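Local coordinates for functional macrophage inflammatory protein 1-alpha homolog (Human herpesvirus 8, PDB 1ZXT) that acts as a viral chemokine of the CC class that binds CCR chemokine receptors, probably mimicking host chemokines to direct cell signalling, at residues Cys11-Gln16 with Ala34-Gly39. Residues are numbered along the deposited sequence; the frame is centred on the assembly and turned at random.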
loop_
_atom_site.group_PDB
_atom_site.type_symbol
_atom_site.label_atom_id
_atom_site.label_comp_id
_atom_site.label_asym_id
_atom_site.label_seq_id
_atom_site.Cartn_x
_atom_site.Cartn_y
_atom_site.Cartn_z
ATOM N N CYS A 11 -4.572 8.500 -1.978
ATOM C CA CYS A 11 -4.953 7.537 -3.000
ATOM C C CYS A 11 -3.781 7.305 -3.892
ATOM O O CYS A 11 -2.892 8.153 -4.048
ATOM C CB CYS A 11 -6.047 8.107 -3.846
ATOM S SG CYS A 11 -7.556 8.397 -2.898
ATOM N N CYS A 12 -3.739 6.126 -4.453
ATOM C CA CYS A 12 -2.792 5.828 -5.500
ATOM C C CYS A 12 -3.331 6.126 -6.873
ATOM O O CYS A 12 -4.383 5.574 -7.275
ATOM C CB CYS A 12 -2.423 4.361 -5.454
ATOM S SG CYS A 12 -1.538 3.950 -3.955
ATOM N N TYR A 13 -2.593 6.955 -7.625
ATOM C CA TYR A 13 -2.884 7.202 -9.058
ATOM C C TYR A 13 -1.668 6.631 -9.791
ATOM O O TYR A 13 -0.611 7.286 -9.915
ATOM C CB TYR A 13 -3.078 8.714 -9.383
ATOM C CG TYR A 13 -4.108 9.343 -8.451
ATOM C CD1 TYR A 13 -5.455 9.226 -8.698
ATOM C CD2 TYR A 13 -3.701 9.915 -7.263
ATOM C CE1 TYR A 13 -6.386 9.775 -7.846
ATOM C CE2 TYR A 13 -4.590 10.466 -6.385
ATOM C CZ TYR A 13 -5.950 10.387 -6.616
ATOM O OH TYR A 13 -6.921 10.914 -5.696
ATOM N N GLY A 14 -1.782 5.385 -10.171
ATOM C CA GLY A 14 -0.665 4.622 -10.669
ATOM C C GLY A 14 -0.179 3.623 -9.643
ATOM O O GLY A 14 -0.008 3.918 -8.455
ATOM N N PHE A 15 0.039 2.415 -10.094
ATOM C CA PHE A 15 0.656 1.426 -9.216
ATOM C C PHE A 15 1.981 0.962 -9.733
ATOM O O PHE A 15 2.209 0.882 -10.945
ATOM C CB PHE A 15 -0.233 0.225 -9.061
ATOM C CG PHE A 15 -1.574 0.503 -8.510
ATOM C CD1 PHE A 15 -1.759 0.737 -7.187
ATOM C CD2 PHE A 15 -2.681 0.511 -9.318
ATOM C CE1 PHE A 15 -2.997 0.975 -6.655
ATOM C CE2 PHE A 15 -3.966 0.748 -8.763
ATOM C CZ PHE A 15 -4.100 0.977 -7.434
ATOM N N GLN A 16 2.842 0.618 -8.802
ATOM C CA GLN A 16 4.114 -0.103 -9.075
ATOM C C GLN A 16 3.813 -1.508 -9.624
ATOM O O GLN A 16 3.257 -2.315 -8.929
ATOM C CB GLN A 16 5.062 -0.164 -7.903
ATOM C CG GLN A 16 6.407 -0.881 -8.235
ATOM C CD GLN A 16 7.599 -0.669 -7.229
ATOM O OE1 GLN A 16 7.811 0.458 -6.782
ATOM N NE2 GLN A 16 8.388 -1.754 -6.903
ATOM N N ALA A 34 -12.337 5.940 -0.116
ATOM C CA ALA A 34 -12.866 7.069 -1.018
ATOM C C ALA A 34 -12.155 7.100 -2.384
ATOM O O ALA A 34 -12.633 7.721 -3.392
ATOM C CB ALA A 34 -12.669 8.374 -0.361
ATOM N N CYS A 35 -11.051 6.378 -2.469
ATOM C CA CYS A 35 -10.250 6.390 -3.700
ATOM C C CYS A 35 -10.929 5.664 -4.854
ATOM O O CYS A 35 -11.592 4.650 -4.645
ATOM C CB CYS A 35 -8.884 5.736 -3.390
ATOM S SG CYS A 35 -7.932 6.570 -2.104
ATOM N N PRO A 36 -10.755 6.133 -6.106
ATOM C CA PRO A 36 -11.401 5.470 -7.253
ATOM C C PRO A 36 -10.914 4.090 -7.509
ATOM O O PRO A 36 -11.717 3.236 -7.762
ATOM C CB PRO A 36 -11.119 6.436 -8.416
ATOM C CG PRO A 36 -9.770 7.048 -7.947
ATOM C CD PRO A 36 -10.023 7.348 -6.519
ATOM N N LYS A 37 -9.617 3.792 -7.377
ATOM C CA LYS A 37 -9.129 2.455 -7.479
ATOM C C LYS A 37 -8.549 2.066 -6.128
ATOM O O LYS A 37 -7.648 2.773 -5.581
ATOM C CB LYS A 37 -8.025 2.375 -8.515
ATOM C CG LYS A 37 -8.455 2.576 -9.828
ATOM C CD LYS A 37 -7.410 2.133 -10.858
ATOM C CE LYS A 37 -7.734 2.665 -12.201
ATOM N NZ LYS A 37 -6.740 2.190 -13.194
ATOM N N PRO A 38 -9.007 0.981 -5.549
ATOM C CA PRO A 38 -8.451 0.498 -4.284
ATOM C C PRO A 38 -6.948 0.204 -4.361
ATOM O O PRO A 38 -6.468 -0.358 -5.348
ATOM C CB PRO A 38 -9.246 -0.796 -4.083
ATOM C CG PRO A 38 -10.529 -0.485 -4.717
ATOM C CD PRO A 38 -10.074 0.100 -6.009
ATOM N N GLY A 39 -6.246 0.668 -3.359
ATOM C CA GLY A 39 -4.804 0.551 -3.275
ATOM C C GLY A 39 -4.356 0.057 -1.955
ATOM O O GLY A 39 -5.080 0.097 -0.968
HETATM O O HOH W 1 -5.510 3.965 -4.172
HETATM O O HOH W 2 -6.951 5.362 -6.408
#
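Cys-11 and Cys-35 bring two irregular loop segments together, their CA atoms 5.5 Å apart. The backbones of 11-16 and 34-39 share no direct hydrogen bond; two waters bridge them. Water 1 takes the N-H of Cys-12 and donates to Lys-37 O, at 2.8 Å from that oxygen. Water 2 donates both to Cys-12 O, 2.7 Å away, and to the same Lys-37 O. This single carbonyl therefore receives two water bonds, and both backbone polar groups of Cys-12 are satisfied through water.

The covalent link is the Cys-11 to Cys-35 disulfide, SG to SG 2.0 Å. Both sulfurs lie beside their own backbone N, anti to the carbonyl carbon (chi1 -64° and -60°), and this turns them toward each other between the two chains. The bridge turns by -86° about the S-S bond, close to the relaxed right angle. Adjacent Cys-12 is bonded to Cys-51 instead. Adjoining cysteines with separate partners are the CC signature of this chemokine family. The two disulfides tie the loop before strand 25-30 to the loop leading into strand 40-44, and to strand 49-52 of the three-stranded antiparallel sheet.

Phe-15 reaches the second segment with the outer part of its ring. CZ comes to 3.4 Å from Pro-38 O, which approaches obliquely. Gly-39 CA lies at the ring edge, 3.9 Å from Phe-15 CE1. Lys-37 CD lies near the ring plane too, but on the CE2 side, 4.3 Å from Phe-15 CE2. Tyr-13 starts out facing away, but its ring swings back. Its CE1 rests 4.3 Å from Pro-36 CG, a light apolar touch between two exposed residues.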